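PDB 3AGK: peptide chain release factor subunit 1 from Aeropyrum pernix, which probably directs the ending of polypeptide synthesis when UAA, UAG or UGA stop codons are read. Local coordinates for residues 138-149 / 217-227; 166-174 / 191-202. All blocks are in the same frame, centred on the assembly; numbering follows the deposited sequence.

Contact 1 (138-149 / 217-227); sequences EDNNAIGIIIVE and GVLKGVIVAGP
I143 and I223 meet on one face of a parallel strand pair, 142-149 beside 219-226. With its CG1 set beside the backbone N (chi1 -57°), I143 sends CG2 to within 3.8 Å of I223 CD1 and curls CD1 back over the backbone of G221, 3.8 Å from G221 N; at G221 there is no side chain for that methyl to meet. I145, I147 and A225 continue this face. The opposite face carries A142, I146, L219, V222 and V224. Here L219, its CG lying beside the carbonyl carbon, carries CD1 to 3.5 Å from G144 N, against a second residue with no side chain, and I146 CD1 slants across V222 CG1 at 3.9 Å. Further along, V148 CG2 rests on V224 CG1.

Alternating backbone bonds hold these side chains in step; the I146 N to I223 O bond is nearly straight, with an N-H...O angle of 169°. A beta bulge shifts the pairing by one residue between A142 and I143, where A142 O receives K220 N at 2.8 Å. At the far end E149 CG lies 3.6 Å from P227 CG, the two side chains crossing at about a right angle, E149 OE2 accepts a hydrogen bond from Q258 NE2, and a water donates to both V148 O and P227 O. Were E149 an alanine, the P227 ring would probably lose its cover on that side and Q258 NE2 its carboxylate acceptor.

On its other edge strand 142-149 pairs antiparallel with strand 152-159 through backbone hydrogen bonds of I143, I145 and I147. Helix 259-269 covers the face of I145, I147 and A225, while helix 188-215 lies on that of I146 and L219, so the pair forms the centre of an alpha-beta-alpha sandwich.

Contact 2 (166-174 / 191-202); sequences LKELEGFVP and IEQMVDEFFKKV
I191 opens this stretch of helix by reaching V173 and P174 with two different branches: its CG2 meets V173 CG1 at 3.7 Å, and its CD1 lies 3.5 Å from P174 CD. One turn on, M194 points toward segment 166-174 and bends at its last torsion (chi3 72°), which turns CE to the edge of the F172 ring, near the ring plane and 3.2 Å from F172 CD2. The sulfur itself lies by P174 CD, not against the aromatic ring. V195 follows with CG2 4.0 Å from V173 CG2, so V173 is held by successive turns of the helix.

F198 has CG opposite its backbone N (chi1 -179°), and the ring extends to the backbone at the strand's end: CE1 lies 3.4 Å from E170 C, while L169 O sits at the ring edge. A side chain on G171 would collide with this ring, so the glycine permits the close approach. K201 then runs past L169 in the opposite direction, K201 CG lying 3.8 Å from L169 CD2, and brings its NZ in plane to the edge of F198. V202 lays CG2 over one face of the F198 ring, 3.4 Å above its plane and offset toward the rim.

No hydrogen bond crosses the contact, nor does any salt bridge; the salt bridge from K200 to D196 stays within the helix. Cohesion therefore comes from apolar contact and shape, with L169, V173 and F198 buried along the seam and F172, P174, E170 and K201 at its exposed margins.

Both contacts belong to the second domain of the release factor, and their centres lie about 20 Å apart. The segments follow the order 138-149, 166-174, 191-202 and 217-227, so contact 2 falls wholly between the halves of contact 1. Strand 162-170 is an outermost member of the mixed sheet in which contact 1 lies more centrally, and helix 188-215 crosses from that margin to strand 219-226, a beta-alpha-beta connection. The contacts touch where V148 packs on F199 and I146 on V202. The unmodelled chain beyond P174 includes the GGQ motif, which in this family acts in peptide release; contact 2 borders its base.

Contact 1 (138-149 / 217-227)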
loop_
_atom_site.group_PDB
_atom_site.type_symbol
_atom_site.label_atom_id
_atom_site.label_comp_id
_atom_site.label_asym_id
_atom_site.label_seq_id
_atom_site.Cartn_x
_atom_site.Cartn_y
_atom_site.Cartn_z
ATOM N N GLU A 138 4.134 1.359 -7.534
ATOM C CA GLU A 138 4.043 1.985 -6.231
ATOM C C GLU A 138 4.922 3.223 -6.142
ATOM O O GLU A 138 6.138 3.140 -6.316
ATOM C CB GLU A 138 4.487 0.970 -5.182
ATOM C CG GLU A 138 4.322 1.394 -3.747
ATOM C CD GLU A 138 5.087 0.487 -2.801
ATOM O OE1 GLU A 138 4.925 -0.754 -2.864
ATOM O OE2 GLU A 138 5.861 1.025 -1.993
ATOM N N ASP A 139 4.296 4.366 -5.874
ATOM C CA ASP A 139 5.020 5.597 -5.563
ATOM C C ASP A 139 6.060 5.348 -4.474
ATOM O O ASP A 139 5.754 4.799 -3.413
ATOM C CB ASP A 139 4.063 6.691 -5.079
ATOM C CG ASP A 139 2.701 6.617 -5.742
ATOM O OD1 ASP A 139 2.271 7.636 -6.319
ATOM O OD2 ASP A 139 2.055 5.547 -5.686
ATOM N N ASN A 140 7.296 5.745 -4.738
ATOM C CA ASN A 140 8.311 5.716 -3.710
ATOM C C ASN A 140 8.098 6.893 -2.773
ATOM O O ASN A 140 8.903 7.821 -2.745
ATOM C CB ASN A 140 9.705 5.777 -4.333
ATOM C CG ASN A 140 10.068 4.504 -5.081
ATOM O OD1 ASN A 140 11.035 4.475 -5.847
ATOM N ND2 ASN A 140 9.295 3.441 -4.858
ATOM N N ASN A 141 7.002 6.868 -2.021
ATOM C CA ASN A 141 6.700 7.961 -1.104
ATOM C C ASN A 141 6.302 7.515 0.304
ATOM O O ASN A 141 5.568 8.211 1.000
ATOM C CB ASN A 141 5.617 8.869 -1.693
ATOM C CG ASN A 141 4.277 8.178 -1.823
ATOM O OD1 ASN A 141 3.310 8.783 -2.279
ATOM N ND2 ASN A 141 4.207 6.912 -1.417
ATOM N N ALA A 142 6.783 6.354 0.724
ATOM C CA ALA A 142 6.395 5.814 2.023
ATOM C C ALA A 142 7.163 6.461 3.185
ATOM O O ALA A 142 8.373 6.722 3.099
ATOM C CB ALA A 142 6.573 4.304 2.040
ATOM N N ILE A 143 6.431 6.718 4.259
ATOM C CA ILE A 143 6.997 7.179 5.520
ATOM C C ILE A 143 6.742 6.155 6.635
ATOM O O ILE A 143 5.598 5.728 6.851
ATOM C CB ILE A 143 6.366 8.519 5.933
ATOM C CG1 ILE A 143 6.579 9.558 4.824
ATOM C CG2 ILE A 143 6.898 8.978 7.300
ATOM C CD1 ILE A 143 8.041 9.861 4.557
ATOM N N GLY A 144 7.811 5.752 7.319
ATOM C CA GLY A 144 7.708 4.895 8.490
ATOM C C GLY A 144 7.518 5.776 9.713
ATOM O O GLY A 144 8.000 6.898 9.765
ATOM N N ILE A 145 6.774 5.287 10.689
ATOM C CA ILE A 145 6.561 6.027 11.928
ATOM C C ILE A 145 6.783 5.088 13.116
ATOM O O ILE A 145 6.246 3.967 13.142
ATOM C CB ILE A 145 5.144 6.609 12.000
ATOM C CG1 ILE A 145 4.816 7.341 10.698
ATOM C CG2 ILE A 145 4.983 7.536 13.240
ATOM C CD1 ILE A 145 3.385 7.200 10.303
ATOM N N ILE A 146 7.597 5.544 14.064
ATOM C CA ILE A 146 7.825 4.836 15.324
ATOM C C ILE A 146 7.409 5.763 16.469
ATOM O O ILE A 146 7.976 6.837 16.637
ATOM C CB ILE A 146 9.305 4.403 15.495
ATOM C CG1 ILE A 146 9.757 3.562 14.299
ATOM C CG2 ILE A 146 9.493 3.602 16.779
ATOM C CD1 ILE A 146 11.271 3.520 14.084
ATOM N N ILE A 147 6.376 5.357 17.207
ATOM C CA ILE A 147 5.981 6.003 18.459
ATOM C C ILE A 147 6.618 5.238 19.616
ATOM O O ILE A 147 6.438 4.025 19.738
ATOM C CB ILE A 147 4.444 6.031 18.636
ATOM C CG1 ILE A 147 3.774 6.683 17.420
ATOM C CG2 ILE A 147 4.060 6.783 19.908
ATOM C CD1 ILE A 147 2.282 6.540 17.442
ATOM N N VAL A 148 7.385 5.940 20.441
ATOM C CA VAL A 148 8.154 5.274 21.481
ATOM C C VAL A 148 7.813 5.809 22.852
ATOM O O VAL A 148 7.750 7.024 23.063
ATOM C CB VAL A 148 9.678 5.474 21.332
ATOM C CG1 VAL A 148 10.406 4.457 22.222
ATOM C CG2 VAL A 148 10.119 5.336 19.899
ATOM N N GLU A 149 7.613 4.884 23.778
ATOM C CA GLU A 149 7.554 5.187 25.193
ATOM C C GLU A 149 8.477 4.195 25.875
ATOM O O GLU A 149 8.840 3.172 25.292
ATOM C CB GLU A 149 6.141 4.991 25.735
ATOM C CG GLU A 149 5.215 6.143 25.470
ATOM C CD GLU A 149 3.860 5.952 26.121
ATOM O OE1 GLU A 149 3.734 6.244 27.333
ATOM O OE2 GLU A 149 2.922 5.520 25.419
ATOM N N GLY A 217 13.831 1.203 -1.906
ATOM C CA GLY A 217 13.716 2.603 -2.301
ATOM C C GLY A 217 12.349 3.236 -2.076
ATOM O O GLY A 217 12.156 4.432 -2.279
ATOM N N VAL A 218 11.399 2.409 -1.661
ATOM C CA VAL A 218 10.047 2.828 -1.346
ATOM C C VAL A 218 9.963 3.738 -0.114
ATOM O O VAL A 218 9.160 4.678 -0.076
ATOM C CB VAL A 218 9.179 1.593 -1.086
ATOM C CG1 VAL A 218 7.866 1.997 -0.472
ATOM C CG2 VAL A 218 8.975 0.816 -2.374
ATOM N N LEU A 219 10.765 3.444 0.906
ATOM C CA LEU A 219 10.741 4.242 2.129
ATOM C C LEU A 219 11.595 5.480 1.954
ATOM O O LEU A 219 12.788 5.376 1.686
ATOM C CB LEU A 219 11.251 3.439 3.334
ATOM C CG LEU A 219 10.794 3.902 4.721
ATOM C CD1 LEU A 219 9.273 3.774 4.840
ATOM C CD2 LEU A 219 11.485 3.089 5.850
ATOM N N LYS A 220 10.989 6.649 2.137
ATOM C CA LYS A 220 11.712 7.909 2.001
ATOM C C LYS A 220 12.084 8.554 3.338
ATOM O O LYS A 220 12.965 9.411 3.398
ATOM C CB LYS A 220 10.912 8.893 1.138
ATOM C CG LYS A 220 10.798 8.460 -0.323
ATOM C CD LYS A 220 12.083 8.719 -1.104
ATOM C CE LYS A 220 11.918 9.921 -2.048
ATOM N NZ LYS A 220 13.139 10.225 -2.857
ATOM N N GLY A 221 11.421 8.150 4.412
ATOM C CA GLY A 221 11.696 8.754 5.699
ATOM C C GLY A 221 11.099 8.007 6.863
ATOM O O GLY A 221 10.270 7.114 6.674
ATOM N N VAL A 222 11.512 8.389 8.071
ATOM C CA VAL A 222 10.962 7.803 9.292
ATOM C C VAL A 222 10.698 8.904 10.284
ATOM O O VAL A 222 11.557 9.747 10.537
ATOM C CB VAL A 222 11.921 6.771 9.922
ATOM C CG1 VAL A 222 11.340 6.205 11.247
ATOM C CG2 VAL A 222 12.217 5.652 8.915
ATOM N N ILE A 223 9.491 8.927 10.820
ATOM C CA ILE A 223 9.177 9.863 11.881
ATOM C C ILE A 223 9.293 9.113 13.196
ATOM O O ILE A 223 8.724 8.018 13.357
ATOM C CB ILE A 223 7.747 10.403 11.737
ATOM C CG1 ILE A 223 7.625 11.268 10.477
ATOM C CG2 ILE A 223 7.355 11.210 12.976
ATOM C CD1 ILE A 223 6.181 11.546 10.072
ATOM N N VAL A 224 10.039 9.676 14.133
ATOM C CA VAL A 224 10.013 9.127 15.487
ATOM C C VAL A 224 9.235 10.108 16.368
ATOM O O VAL A 224 9.535 11.295 16.392
ATOM C CB VAL A 224 11.438 8.831 16.067
ATOM C CG1 VAL A 224 11.342 8.318 17.521
ATOM C CG2 VAL A 224 12.164 7.833 15.197
ATOM N N ALA A 225 8.218 9.600 17.060
ATOM C CA ALA A 225 7.354 10.418 17.912
ATOM C C ALA A 225 7.147 9.748 19.262
ATOM O O ALA A 225 7.546 8.615 19.465
ATOM C CB ALA A 225 6.009 10.634 17.250
ATOM N N GLY A 226 6.486 10.451 20.165
ATOM C CA GLY A 226 6.156 9.879 21.451
ATOM C C GLY A 226 6.047 10.965 22.497
ATOM O O GLY A 226 6.422 12.121 22.255
ATOM N N PRO A 227 5.524 10.613 23.669
ATOM C CA PRO A 227 5.485 11.605 24.746
ATOM C C PRO A 227 6.800 11.633 25.524
ATOM O O PRO A 227 7.488 10.611 25.630
ATOM C CB PRO A 227 4.345 11.098 25.624
ATOM C CG PRO A 227 4.381 9.605 25.439
ATOM C CD PRO A 227 4.803 9.372 24.012
HETATM O O HOH W 1 8.831 9.506 23.651
#

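Contact 2 (166-174 / 191-202)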
loop_
_atom_site.group_PDB
_atom_site.type_symbol
_atom_site.label_atom_id
_atom_site.label_comp_id
_atom_site.label_asym_id
_atom_site.label_seq_id
_atom_site.Cartn_x
_atom_site.Cartn_y
_atom_site.Cartn_z
ATOM N N LEU A 166 1.540 -1.247 11.838
ATOM C CA LEU A 166 2.247 -2.467 11.437
ATOM C C LEU A 166 2.440 -3.388 12.631
ATOM O O LEU A 166 2.330 -4.597 12.506
ATOM C CB LEU A 166 3.610 -2.161 10.806
ATOM C CG LEU A 166 3.562 -1.442 9.460
ATOM C CD1 LEU A 166 4.949 -1.295 8.857
ATOM C CD2 LEU A 166 2.616 -2.171 8.492
ATOM N N LYS A 167 2.719 -2.794 13.789
ATOM C CA LYS A 167 3.028 -3.541 14.993
ATOM C C LYS A 167 2.880 -2.636 16.210
ATOM O O LYS A 167 3.233 -1.445 16.166
ATOM C CB LYS A 167 4.465 -4.063 14.926
ATOM C CG LYS A 167 4.848 -4.980 16.079
ATOM C CD LYS A 167 4.414 -6.404 15.802
ATOM C CE LYS A 167 4.554 -7.269 17.041
ATOM N NZ LYS A 167 4.601 -8.714 16.691
ATOM N N GLU A 168 2.347 -3.209 17.284
ATOM C CA GLU A 168 2.356 -2.590 18.604
ATOM C C GLU A 168 3.150 -3.483 19.571
ATOM O O GLU A 168 3.128 -4.706 19.447
ATOM C CB GLU A 168 0.923 -2.354 19.102
ATOM C CG GLU A 168 0.142 -1.362 18.213
ATOM C CD GLU A 168 -1.107 -0.803 18.872
ATOM O OE1 GLU A 168 -0.978 0.038 19.792
ATOM O OE2 GLU A 168 -2.219 -1.195 18.457
ATOM N N LEU A 169 3.865 -2.870 20.513
ATOM C CA LEU A 169 4.738 -3.607 21.417
ATOM C C LEU A 169 4.558 -3.050 22.797
ATOM O O LEU A 169 4.294 -1.852 22.954
ATOM C CB LEU A 169 6.209 -3.446 21.030
ATOM C CG LEU A 169 6.737 -4.005 19.710
ATOM C CD1 LEU A 169 6.633 -2.975 18.605
ATOM C CD2 LEU A 169 8.182 -4.410 19.880
ATOM N N GLU A 170 4.711 -3.926 23.788
ATOM C CA GLU A 170 4.670 -3.571 25.203
ATOM C C GLU A 170 5.875 -4.160 25.927
ATOM O O GLU A 170 6.385 -5.225 25.552
ATOM C CB GLU A 170 3.437 -4.164 25.881
ATOM C CG GLU A 170 2.134 -3.946 25.178
ATOM C CD GLU A 170 0.989 -3.835 26.164
ATOM O OE1 GLU A 170 0.418 -4.883 26.546
ATOM O OE2 GLU A 170 0.674 -2.690 26.567
ATOM N N GLY A 171 6.285 -3.484 26.995
ATOM C CA GLY A 171 7.335 -3.968 27.866
ATOM C C GLY A 171 6.952 -3.776 29.321
ATOM O O GLY A 171 6.061 -2.983 29.650
ATOM N N PHE A 172 7.617 -4.518 30.200
ATOM C CA PHE A 172 7.444 -4.313 31.630
ATOM C C PHE A 172 8.504 -3.341 32.130
ATOM O O PHE A 172 9.696 -3.519 31.865
ATOM C CB PHE A 172 7.532 -5.633 32.393
ATOM C CG PHE A 172 7.324 -5.483 33.875
ATOM C CD1 PHE A 172 6.072 -5.174 34.383
ATOM C CD2 PHE A 172 8.378 -5.628 34.750
ATOM C CE1 PHE A 172 5.876 -5.023 35.738
ATOM C CE2 PHE A 172 8.189 -5.488 36.113
ATOM C CZ PHE A 172 6.935 -5.176 36.604
ATOM N N VAL A 173 8.060 -2.310 32.840
ATOM C CA VAL A 173 8.949 -1.285 33.374
ATOM C C VAL A 173 8.243 -0.615 34.540
ATOM O O VAL A 173 7.493 0.341 34.346
ATOM C CB VAL A 173 9.280 -0.183 32.308
ATOM C CG1 VAL A 173 9.949 1.015 32.960
ATOM C CG2 VAL A 173 10.150 -0.730 31.175
ATOM N N PRO A 174 8.461 -1.120 35.758
ATOM C CA PRO A 174 7.889 -0.494 36.954
ATOM C C PRO A 174 8.178 1.010 36.999
ATOM O O PRO A 174 7.675 1.707 37.883
ATOM C CB PRO A 174 8.622 -1.198 38.093
ATOM C CG PRO A 174 8.997 -2.513 37.534
ATOM C CD PRO A 174 9.287 -2.291 36.083
ATOM N N ILE A 191 15.754 -0.706 36.195
ATOM C CA ILE A 191 14.782 -0.113 35.283
ATOM C C ILE A 191 15.435 0.386 33.985
ATOM O O ILE A 191 14.876 0.230 32.898
ATOM C CB ILE A 191 13.999 1.032 35.943
ATOM C CG1 ILE A 191 13.271 0.525 37.184
ATOM C CG2 ILE A 191 12.980 1.587 34.970
ATOM C CD1 ILE A 191 12.203 -0.500 36.872
ATOM N N GLU A 192 16.620 0.978 34.099
ATOM C CA GLU A 192 17.329 1.474 32.923
ATOM C C GLU A 192 17.650 0.310 32.002
ATOM O O GLU A 192 17.479 0.382 30.788
ATOM C CB GLU A 192 18.613 2.185 33.339
ATOM C CG GLU A 192 19.142 3.183 32.338
ATOM C CD GLU A 192 20.135 4.146 32.963
ATOM O OE1 GLU A 192 20.083 4.338 34.201
ATOM O OE2 GLU A 192 20.961 4.719 32.216
ATOM N N GLN A 193 18.112 -0.780 32.593
ATOM C CA GLN A 193 18.421 -1.953 31.812
ATOM C C GLN A 193 17.157 -2.507 31.168
ATOM O O GLN A 193 17.187 -2.979 30.038
ATOM C CB GLN A 193 19.086 -3.018 32.686
ATOM C CG GLN A 193 19.266 -4.321 31.961
ATOM C CD GLN A 193 20.267 -5.237 32.635
ATOM O OE1 GLN A 193 20.540 -6.326 32.137
ATOM N NE2 GLN A 193 20.825 -4.799 33.765
ATOM N N MET A 194 16.041 -2.462 31.889
ATOM C CA MET A 194 14.788 -2.979 31.346
ATOM C C MET A 194 14.333 -2.142 30.147
ATOM O O MET A 194 13.953 -2.687 29.105
ATOM C CB MET A 194 13.692 -3.022 32.412
ATOM C CG MET A 194 13.984 -4.002 33.559
ATOM S SD MET A 194 12.668 -4.061 34.796
ATOM C CE MET A 194 11.395 -4.923 33.880
ATOM N N VAL A 195 14.377 -0.821 30.292
ATOM C CA VAL A 195 14.020 0.072 29.181
ATOM C C VAL A 195 14.935 -0.166 27.980
ATOM O O VAL A 195 14.488 -0.200 26.831
ATOM C CB VAL A 195 14.102 1.542 29.607
ATOM C CG1 VAL A 195 13.725 2.451 28.448
ATOM C CG2 VAL A 195 13.202 1.790 30.795
ATOM N N ASP A 196 16.225 -0.321 28.263
ATOM C CA ASP A 196 17.203 -0.669 27.249
ATOM C C ASP A 196 16.780 -1.904 26.447
ATOM O O ASP A 196 16.817 -1.901 25.216
ATOM C CB ASP A 196 18.570 -0.904 27.886
ATOM C CG ASP A 196 19.631 -1.220 26.859
ATOM O OD1 ASP A 196 20.060 -2.385 26.800
ATOM O OD2 ASP A 196 20.017 -0.312 26.090
ATOM N N GLU A 197 16.381 -2.960 27.143
ATOM C CA GLU A 197 15.940 -4.185 26.476
ATOM C C GLU A 197 14.704 -3.935 25.607
ATOM O O GLU A 197 14.617 -4.407 24.478
ATOM C CB GLU A 197 15.626 -5.275 27.504
ATOM C CG GLU A 197 16.298 -6.602 27.211
ATOM C CD GLU A 197 17.809 -6.528 27.356
ATOM O OE1 GLU A 197 18.521 -6.887 26.387
ATOM O OE2 GLU A 197 18.281 -6.103 28.436
ATOM N N PHE A 198 13.736 -3.205 26.145
ATOM C CA PHE A 198 12.562 -2.850 25.358
ATOM C C PHE A 198 12.936 -2.036 24.084
ATOM O O PHE A 198 12.415 -2.292 22.992
ATOM C CB PHE A 198 11.503 -2.125 26.214
ATOM C CG PHE A 198 10.258 -1.768 25.443
ATOM C CD1 PHE A 198 9.381 -2.766 25.015
ATOM C CD2 PHE A 198 9.984 -0.432 25.102
ATOM C CE1 PHE A 198 8.251 -2.446 24.286
ATOM C CE2 PHE A 198 8.848 -0.091 24.372
ATOM C CZ PHE A 198 7.979 -1.098 23.956
ATOM N N PHE A 199 13.858 -1.085 24.218
ATOM C CA PHE A 199 14.264 -0.266 23.072
ATOM C C PHE A 199 14.937 -1.090 21.997
ATOM O O PHE A 199 14.823 -0.772 20.816
ATOM C CB PHE A 199 15.180 0.882 23.497
ATOM C CG PHE A 199 14.453 2.021 24.145
ATOM C CD1 PHE A 199 13.050 2.045 24.172
ATOM C CD2 PHE A 199 15.154 3.064 24.728
ATOM C CE1 PHE A 199 12.368 3.091 24.777
ATOM C CE2 PHE A 199 14.476 4.122 25.339
ATOM C CZ PHE A 199 13.071 4.137 25.354
ATOM N N LYS A 200 15.645 -2.145 22.403
ATOM C CA LYS A 200 16.258 -3.052 21.442
ATOM C C LYS A 200 15.205 -3.868 20.711
ATOM O O LYS A 200 15.321 -4.090 19.513
ATOM C CB LYS A 200 17.282 -3.988 22.113
ATOM C CG LYS A 200 18.652 -3.342 22.335
ATOM C CD LYS A 200 19.502 -4.103 23.377
ATOM C CE LYS A 200 20.775 -3.318 23.696
ATOM N NZ LYS A 200 21.648 -3.967 24.715
ATOM N N LYS A 201 14.201 -4.338 21.445
ATOM C CA LYS A 201 13.060 -5.011 20.834
ATOM C C LYS A 201 12.364 -4.078 19.807
ATOM O O LYS A 201 12.129 -4.466 18.672
ATOM C CB LYS A 201 12.074 -5.456 21.916
ATOM C CG LYS A 201 11.020 -6.459 21.460
ATOM C CD LYS A 201 9.973 -6.707 22.559
ATOM C CE LYS A 201 10.599 -6.651 23.960
ATOM N NZ LYS A 201 9.587 -6.561 25.074
ATOM N N VAL A 202 12.051 -2.850 20.216
ATOM C CA VAL A 202 11.436 -1.872 19.318
ATOM C C VAL A 202 12.331 -1.624 18.110
ATOM O O VAL A 202 11.867 -1.651 16.964
ATOM C CB VAL A 202 11.157 -0.547 20.049
ATOM C CG1 VAL A 202 10.489 0.511 19.098
ATOM C CG2 VAL A 202 10.284 -0.817 21.269
#